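Local coordinates for protein arsenite methyltransferase (Chlamydomonas reinhardtii, PDB 5EVJ) that methylates arsenic(III) with S-adenosylmethionine as methyl donor, probably acting on glutathione-bound arsenic to give mono-, di- and trimethylated products, at residues Cys170-Ser175 / Met195-Val200; Tyr201-Leu206 / Glu263-Ser268; Pro242-Ala247 / Ile269-Phe274. The protein carries 15 engineered substitutions. One frame throughout, in Å; residues are numbered along the deposited sequence.

Interaction 1 of 3, residues Cys170-Ser175 / Met195-Val200; sequences CVINLS and MHFSDV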
# COMPACT_ATOMS: atom_id res chain seq x y z
N CYS A 170 -0.43 3.52 8.55
CA CYS A 170 -1.19 4.29 9.54
C CYS A 170 -0.55 5.55 9.94
O CYS A 170 -0.47 5.81 11.13
CB CYS A 170 -1.34 3.49 10.84
SG CYS A 170 -3.02 3.02 11.31
N VAL A 171 -0.05 6.33 8.98
CA VAL A 171 0.50 7.64 9.25
C VAL A 171 -0.12 8.70 8.33
O VAL A 171 0.08 9.90 8.52
CB VAL A 171 2.06 7.76 9.06
CG1 VAL A 171 2.90 6.98 10.10
CG2 VAL A 171 2.47 7.47 7.62
N ILE A 172 -0.90 8.29 7.35
CA ILE A 172 -1.40 9.29 6.44
C ILE A 172 -2.57 10.11 7.01
O ILE A 172 -2.77 11.27 6.62
CB ILE A 172 -1.63 8.72 5.03
CG1 ILE A 172 -0.34 8.00 4.60
CG2 ILE A 172 -2.06 9.80 4.05
CD1 ILE A 172 -0.25 7.58 3.15
N ASN A 173 -3.31 9.55 7.95
CA ASN A 173 -4.38 10.31 8.60
C ASN A 173 -3.85 11.47 9.40
O ASN A 173 -4.61 12.34 9.79
CB ASN A 173 -5.26 9.45 9.53
CG ASN A 173 -6.08 8.38 8.77
OD1 ASN A 173 -6.77 7.59 9.41
ND2 ASN A 173 -5.99 8.35 7.42
N LEU A 174 -2.56 11.46 9.67
CA LEU A 174 -1.98 12.52 10.49
C LEU A 174 -1.41 13.59 9.63
O LEU A 174 -1.11 14.67 10.11
CB LEU A 174 -0.94 11.96 11.47
CG LEU A 174 -1.50 10.91 12.42
CD1 LEU A 174 -1.65 9.63 11.62
CD2 LEU A 174 -0.54 10.68 13.57
N SER A 175 -1.26 13.33 8.35
CA SER A 175 -0.82 14.37 7.46
C SER A 175 -1.69 15.63 7.58
O SER A 175 -2.91 15.53 7.62
CB SER A 175 -0.80 13.90 6.01
OG SER A 175 -0.50 15.01 5.15
N MET A 195 1.22 2.31 -5.05
CA MET A 195 1.17 2.67 -3.65
C MET A 195 0.31 1.66 -2.95
O MET A 195 -0.82 1.49 -3.28
CB MET A 195 0.61 4.06 -3.45
CG MET A 195 0.60 4.45 -1.96
SD MET A 195 0.28 6.23 -1.81
CE MET A 195 0.30 6.32 -0.01
N HIS A 196 0.87 0.98 -1.96
CA HIS A 196 0.28 -0.12 -1.26
C HIS A 196 0.42 0.22 0.23
O HIS A 196 1.52 0.20 0.77
CB HIS A 196 1.04 -1.37 -1.57
CG HIS A 196 0.40 -2.63 -1.13
ND1 HIS A 196 0.44 -3.08 0.18
CD2 HIS A 196 -0.19 -3.62 -1.84
CE1 HIS A 196 -0.14 -4.26 0.26
NE2 HIS A 196 -0.57 -4.59 -0.94
N PHE A 197 -0.68 0.46 0.92
CA PHE A 197 -0.59 1.02 2.27
C PHE A 197 -1.84 0.74 3.11
O PHE A 197 -2.93 0.46 2.56
CB PHE A 197 -0.32 2.52 2.14
CG PHE A 197 -1.51 3.35 1.84
CD1 PHE A 197 -2.11 3.32 0.59
CD2 PHE A 197 -2.00 4.22 2.81
CE1 PHE A 197 -3.22 4.14 0.29
CE2 PHE A 197 -3.06 5.04 2.56
CZ PHE A 197 -3.69 4.99 1.30
N SER A 198 -1.68 0.73 4.42
CA SER A 198 -2.79 0.48 5.30
C SER A 198 -3.03 1.72 6.14
O SER A 198 -2.09 2.47 6.45
CB SER A 198 -2.54 -0.75 6.19
OG SER A 198 -1.34 -0.56 6.94
N ASP A 199 -4.29 1.96 6.45
CA ASP A 199 -4.61 3.10 7.26
C ASP A 199 -6.01 2.89 7.82
O ASP A 199 -6.69 1.88 7.53
CB ASP A 199 -4.47 4.42 6.48
CG ASP A 199 -4.04 5.62 7.38
OD1 ASP A 199 -4.37 5.61 8.57
OD2 ASP A 199 -3.36 6.59 6.92
N VAL A 200 -6.45 3.83 8.63
CA VAL A 200 -7.77 3.67 9.23
C VAL A 200 -8.79 4.57 8.54
O VAL A 200 -8.54 5.73 8.27
CB VAL A 200 -7.70 3.95 10.73
CG1 VAL A 200 -9.11 3.97 11.30
CG2 VAL A 200 -6.88 2.87 11.41
O HOH W 1 -0.60 5.04 6.10
O HOH W 2 -8.54 8.05 6.41
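Asp199 reaches from its strand into the turn at Ile172 and Asn173, where OD2 accepts two weak hydrogen bonds, from Ile172 N at 3.0 Å and Asn173 N at 3.1 Å. The amide of Asn173 comes from the opposite direction, its plane turned 14° from that of the carboxylate. OD1 turns back to its own strand and takes Val200 N at 2.7 Å on its anti side, which steadies the carboxylate. With an alanine here, the two turn N-H groups would probably lose their shared acceptor and the turn would be less firmly tied to the strand. Cys170 N bonds Ser198 O directly (2.9 Å), while its SG is in a disulfide with Cys74. The tight part is apolar: Ile172 CD1 meets Met195 CE tip to tip at 3.4 Å. The extended Met195 chain, CG anti to the backbone N (chi1 -178°), carries CE over the centre of the Phe197 ring. The looser part is watered. One water accepts from Val171 N and donates to Ser198 O; another weakly accepts from Asn173 ND2 and donates to Val200 O. The arrangement is that of a Rossmann-like methyltransferase sheet, the loop leaving strand 163-169 folding against the neighbouring parallel strand 193-202.

Interaction 2 of 3, residues Tyr201-Leu206 / Glu263-Ser268; sequences YVDRRL and EARFYS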
# COMPACT_ATOMS: atom_id res chain seq x y z
N TYR A 201 -9.94 4.01 8.22
CA TYR A 201 -11.03 4.78 7.56
C TYR A 201 -12.34 4.61 8.33
O TYR A 201 -12.45 3.70 9.21
CB TYR A 201 -11.22 4.28 6.11
CG TYR A 201 -9.94 4.46 5.33
CD1 TYR A 201 -8.96 3.45 5.33
CD2 TYR A 201 -9.65 5.66 4.64
CE1 TYR A 201 -7.74 3.63 4.69
CE2 TYR A 201 -8.41 5.84 3.99
CZ TYR A 201 -7.48 4.80 4.04
OH TYR A 201 -6.29 4.90 3.38
N VAL A 202 -13.35 5.40 7.93
CA VAL A 202 -14.70 5.31 8.48
C VAL A 202 -15.76 5.01 7.41
O VAL A 202 -15.56 5.34 6.24
CB VAL A 202 -15.10 6.63 9.16
CG1 VAL A 202 -16.31 6.46 10.11
CG2 VAL A 202 -13.90 7.20 9.90
N ASP A 203 -16.90 4.44 7.80
CA ASP A 203 -17.92 4.15 6.84
C ASP A 203 -18.80 5.38 6.59
O ASP A 203 -19.64 5.33 5.73
CB ASP A 203 -18.77 2.94 7.23
CG ASP A 203 -19.74 3.26 8.41
OD1 ASP A 203 -19.50 4.20 9.18
OD2 ASP A 203 -20.74 2.56 8.56
N ARG A 204 -18.55 6.47 7.29
CA ARG A 204 -19.29 7.73 7.10
C ARG A 204 -18.41 8.91 7.52
O ARG A 204 -17.41 8.71 8.19
CB ARG A 204 -20.56 7.68 8.00
CG ARG A 204 -20.28 7.76 9.50
CD ARG A 204 -21.49 7.28 10.27
NE ARG A 204 -21.73 5.84 10.01
CZ ARG A 204 -22.86 5.19 10.34
NH1 ARG A 204 -22.96 3.89 10.04
NH2 ARG A 204 -23.88 5.84 10.98
N ARG A 205 -18.78 10.12 7.17
CA ARG A 205 -18.05 11.33 7.62
C ARG A 205 -18.21 11.61 9.10
O ARG A 205 -19.32 11.66 9.60
CB ARG A 205 -18.52 12.59 6.86
CG ARG A 205 -18.13 12.55 5.39
CD ARG A 205 -18.75 13.67 4.57
NE ARG A 205 -18.57 13.42 3.13
CZ ARG A 205 -19.52 13.41 2.19
NH1 ARG A 205 -20.80 13.78 2.45
NH2 ARG A 205 -19.19 13.07 0.98
N LEU A 206 -17.12 11.82 9.80
CA LEU A 206 -17.23 12.19 11.20
C LEU A 206 -17.78 13.59 11.32
O LEU A 206 -17.40 14.46 10.53
CB LEU A 206 -15.88 12.14 11.87
CG LEU A 206 -15.32 10.86 12.48
CD1 LEU A 206 -16.34 9.75 12.67
CD2 LEU A 206 -14.10 10.35 11.70
N GLU A 263 -23.22 6.17 15.15
CA GLU A 263 -23.06 4.80 14.73
C GLU A 263 -21.85 4.64 13.73
O GLU A 263 -21.81 3.71 12.94
CB GLU A 263 -24.39 4.28 14.16
CG GLU A 263 -25.52 4.15 15.22
CD GLU A 263 -25.88 5.50 15.90
OE1 GLU A 263 -26.35 6.43 15.19
OE2 GLU A 263 -25.70 5.63 17.13
N ALA A 264 -20.89 5.56 13.77
CA ALA A 264 -19.71 5.44 12.87
C ALA A 264 -18.98 4.11 13.06
O ALA A 264 -18.73 3.70 14.17
CB ALA A 264 -18.75 6.59 13.04
N ARG A 265 -18.68 3.45 11.95
CA ARG A 265 -17.90 2.24 11.95
C ARG A 265 -16.53 2.50 11.32
O ARG A 265 -16.42 3.08 10.22
CB ARG A 265 -18.65 1.10 11.23
CG ARG A 265 -19.98 0.75 11.93
CD ARG A 265 -20.86 -0.08 11.03
NE ARG A 265 -20.52 -1.44 11.27
CZ ARG A 265 -20.84 -2.51 10.53
NH1 ARG A 265 -21.61 -2.42 9.46
NH2 ARG A 265 -20.39 -3.71 10.90
N PHE A 266 -15.49 2.05 12.04
CA PHE A 266 -14.10 2.25 11.66
C PHE A 266 -13.46 0.97 11.13
O PHE A 266 -13.72 -0.12 11.63
CB PHE A 266 -13.29 2.77 12.82
CG PHE A 266 -13.77 4.07 13.35
CD1 PHE A 266 -14.86 4.13 14.24
CD2 PHE A 266 -13.13 5.25 13.01
CE1 PHE A 266 -15.31 5.36 14.74
CE2 PHE A 266 -13.58 6.49 13.50
CZ PHE A 266 -14.66 6.54 14.36
N TYR A 267 -12.62 1.16 10.10
CA TYR A 267 -11.87 0.09 9.45
C TYR A 267 -10.37 0.38 9.30
O TYR A 267 -9.91 1.52 9.13
CB TYR A 267 -12.46 -0.22 8.05
CG TYR A 267 -13.92 -0.52 8.18
CD1 TYR A 267 -14.83 0.50 8.42
CD2 TYR A 267 -14.37 -1.82 8.18
CE1 TYR A 267 -16.17 0.24 8.60
CE2 TYR A 267 -15.70 -2.11 8.30
CZ TYR A 267 -16.59 -1.08 8.52
OH TYR A 267 -17.92 -1.35 8.72
N SER A 268 -9.66 -0.72 9.34
CA SER A 268 -8.28 -0.79 9.00
C SER A 268 -8.40 -1.30 7.58
O SER A 268 -8.89 -2.41 7.37
CB SER A 268 -7.64 -1.90 9.87
OG SER A 268 -6.30 -2.13 9.50
O HOH W 3 -24.24 8.21 12.51
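The guanidinium of Arg204 carries Glu263 O on one face, 3.1 Å above the plane and over its centre, with Ala264 N nearer the rim of that face. At its edge, in plane, stand the carboxylate of Asp203 and a water that accepts from NH2. Val202 CG1 lies over one face of the Phe266 ring, and its other methyl, CG2, runs alongside to CE2 at 3.7 Å; Leu206 CD1 approaches CZ obliquely. The ring of Tyr267 has Tyr201 O at its edge, and its OH sits 3.6 Å above the centre of the Arg265 guanidinium, whose salt bridge is to Glu249. Between the face of Tyr201 and Tyr267 and that of Val202 and Phe266, the two strands pair antiparallel: Tyr201 N gives to Tyr267 O at 2.7 Å, and Tyr267 N returns a bond to Tyr201 O. Strand 193-202 ends here beside 266-274, the one reversed strand of the seven-stranded sheet, order 3-2-1-4-5-7-6, of the class I methyltransferase fold. Past Val202, where the strand ends, Asp203 N still reaches Arg265 O at 2.8 Å. Its OD1 accepts Arg265 N (3.0 Å, 169°) and Arg204 NE (2.9 Å) from opposite faces of the carboxylate plane. Arg204 NH1 meets OD2 at 3.0 Å, on the syn side and almost straight (176°), so the arginine holds the carboxylate side-on with two nitrogens. That grip is helped by chi1 of Arg204 (69°), which sets CG between the backbone N and carbonyl carbon, and by a bend at chi3.

Interaction 3 of 3, residues Pro242-Ala247 / Ile269-Phe274; sequences PRQLEA and ITYRLF. Engineered in segment 242-247: Ala247 (natural residue Cys).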
# COMPACT_ATOMS: atom_id res chain seq x y z
N PRO A 242 -8.70 2.96 -6.93
CA PRO A 242 -8.22 2.33 -5.73
C PRO A 242 -8.88 0.99 -5.50
O PRO A 242 -10.03 0.86 -5.75
CB PRO A 242 -8.68 3.30 -4.60
CG PRO A 242 -8.73 4.62 -5.24
CD PRO A 242 -9.33 4.26 -6.61
N ARG A 243 -8.13 0.01 -4.99
CA ARG A 243 -8.65 -1.33 -4.77
C ARG A 243 -8.34 -1.67 -3.35
O ARG A 243 -7.25 -1.44 -2.85
CB ARG A 243 -7.97 -2.34 -5.69
CG ARG A 243 -8.32 -2.19 -7.17
CD ARG A 243 -9.65 -2.83 -7.57
NE ARG A 243 -9.89 -2.52 -8.98
CZ ARG A 243 -9.71 -3.41 -9.96
NH1 ARG A 243 -9.34 -4.63 -9.66
NH2 ARG A 243 -9.91 -3.07 -11.23
N GLN A 244 -9.32 -2.23 -2.70
CA GLN A 244 -9.26 -2.61 -1.32
C GLN A 244 -8.71 -4.06 -1.25
O GLN A 244 -9.28 -5.01 -1.82
CB GLN A 244 -10.70 -2.46 -0.78
CG GLN A 244 -10.93 -3.17 0.52
CD GLN A 244 -12.25 -2.79 1.16
OE1 GLN A 244 -12.61 -1.61 1.24
NE2 GLN A 244 -13.01 -3.80 1.59
N LEU A 245 -7.59 -4.26 -0.59
CA LEU A 245 -7.06 -5.62 -0.53
C LEU A 245 -7.69 -6.36 0.64
O LEU A 245 -8.04 -7.52 0.53
CB LEU A 245 -5.51 -5.60 -0.39
CG LEU A 245 -4.85 -6.99 -0.16
CD1 LEU A 245 -5.16 -7.96 -1.30
CD2 LEU A 245 -3.35 -6.96 0.10
N GLU A 246 -7.85 -5.68 1.78
CA GLU A 246 -8.51 -6.25 2.92
C GLU A 246 -8.88 -5.20 3.98
O GLU A 246 -8.24 -4.14 4.11
CB GLU A 246 -7.67 -7.33 3.57
CG GLU A 246 -6.49 -6.79 4.38
CD GLU A 246 -5.51 -7.91 4.72
OE1 GLU A 246 -5.86 -8.80 5.53
OE2 GLU A 246 -4.40 -7.90 4.16
N ALA A 247 -9.94 -5.49 4.71
CA ALA A 247 -10.48 -4.55 5.66
C ALA A 247 -10.84 -5.34 6.90
O ALA A 247 -11.34 -6.47 6.83
CB ALA A 247 -11.71 -3.86 5.09
N ILE A 269 -7.97 -0.50 6.61
CA ILE A 269 -8.03 -0.95 5.19
C ILE A 269 -6.65 -0.82 4.54
O ILE A 269 -5.95 0.20 4.73
CB ILE A 269 -9.01 -0.13 4.32
CG1 ILE A 269 -10.42 -0.06 4.95
CG2 ILE A 269 -9.06 -0.65 2.88
CD1 ILE A 269 -11.37 0.87 4.17
N THR A 270 -6.30 -1.85 3.76
CA THR A 270 -5.08 -1.85 2.97
C THR A 270 -5.58 -1.63 1.57
O THR A 270 -6.34 -2.43 1.00
CB THR A 270 -4.27 -3.20 3.04
OG1 THR A 270 -3.78 -3.44 4.37
CG2 THR A 270 -3.01 -3.11 2.14
N TYR A 271 -5.08 -0.55 0.99
CA TYR A 271 -5.45 -0.12 -0.33
C TYR A 271 -4.33 -0.35 -1.31
O TYR A 271 -3.13 -0.24 -0.94
CB TYR A 271 -5.77 1.43 -0.32
CG TYR A 271 -7.23 1.70 -0.01
CD1 TYR A 271 -8.24 1.28 -0.88
CD2 TYR A 271 -7.59 2.39 1.15
CE1 TYR A 271 -9.59 1.55 -0.61
CE2 TYR A 271 -8.91 2.67 1.45
CZ TYR A 271 -9.92 2.21 0.59
OH TYR A 271 -11.21 2.46 0.95
N ARG A 272 -4.73 -0.53 -2.57
CA ARG A 272 -3.83 -0.71 -3.67
C ARG A 272 -4.06 0.38 -4.70
O ARG A 272 -5.14 0.47 -5.31
CB ARG A 272 -4.00 -2.08 -4.27
CG ARG A 272 -3.85 -3.17 -3.21
CD ARG A 272 -3.62 -4.51 -3.92
NE ARG A 272 -2.26 -4.68 -4.44
CZ ARG A 272 -1.64 -5.84 -4.68
NH1 ARG A 272 -2.26 -6.99 -4.49
NH2 ARG A 272 -0.34 -5.87 -5.09
N LEU A 273 -3.02 1.19 -4.93
CA LEU A 273 -3.13 2.34 -5.79
C LEU A 273 -2.08 2.20 -6.91
O LEU A 273 -0.89 2.60 -6.75
CB LEU A 273 -2.90 3.57 -4.98
CG LEU A 273 -4.05 4.33 -4.31
CD1 LEU A 273 -5.18 3.46 -3.80
CD2 LEU A 273 -3.50 5.24 -3.21
N PHE A 274 -2.53 1.65 -8.04
CA PHE A 274 -1.63 1.37 -9.11
C PHE A 274 -1.53 2.53 -9.97
O PHE A 274 -2.56 3.24 -10.20
CB PHE A 274 -2.14 0.22 -9.96
CG PHE A 274 -1.88 -1.10 -9.34
CD1 PHE A 274 -0.68 -1.80 -9.60
CD2 PHE A 274 -2.81 -1.66 -8.46
CE1 PHE A 274 -0.43 -3.03 -9.01
CE2 PHE A 274 -2.58 -2.89 -7.89
CZ PHE A 274 -1.39 -3.62 -8.15
O HOH W 4 -13.25 1.03 0.22
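Four backbone hydrogen bonds join Arg243 and Arg272, then Leu245, Glu246 and Thr270. Arg243 N gives to Arg272 O at 3.0 Å and Arg272 N returns to Arg243 O at 2.7 Å; Leu245 N reaches Thr270 O at 2.7 Å, and Thr270 N reaches Glu246 O at 3.0 Å. The register slips by one residue between Gln244 and Glu246, a beta bulge in which Leu245 takes a helix-like psi of -41°. CA-H groups of Tyr271 and Ile269 add contacts to Arg243 O and Glu246 O. The pairing sets strand 243-249 antiparallel against 266-274 as the outermost strand on this side of the mixed Rossmann-like methyltransferase sheet. Among apolar contacts, Pro242 CB packs on Leu273 CD1 at 3.6 Å; on the face of Gln244, Tyr271 and Ile269, Ile269 CG1 meets CB of the engineered Ala247, and Ile269 CG2 sits over one face of the Tyr271 ring toward its rim. Gln244, its CG anti to the backbone N (chi1 163°) and its chain extended, crosses Ile269 at about a right angle. Away from that face, the CB of Leu245 rests against the CG and CD of Arg272. Among polar links, one water donates to Gln244 OE1 at 2.9 Å and accepts from Tyr271 OH at 2.6 Å, while Gln244 NE2 bonds Asp308. On the other face the arginines lead elsewhere: Arg272 forms a salt bridge with Glu194, Arg243 with Asp307 and Asp241.

In the fold
From the N terminus, interaction 1 comes first: the loop after strand 163-169 meets strand 193-202, closing a short loop that carries helix 178-188. It is finished before the other two begin. Strand 193-202 then runs on into interaction 2, whose second half is reached only after helices 208-212, 227-237 and 256-261. Between these halves the chain lays down 242-247, so interactions 2 and 3 cross, and strand 266-274 serves first one and then the other. Phe197 O to Tyr271 N (2.9 Å) probably bonds interaction 1 to interaction 3. Together they tie the loop after 163-169 and the last three strands, 193-202, the reversed 266-274 and the outermost 243-249, into one edge of the sheet.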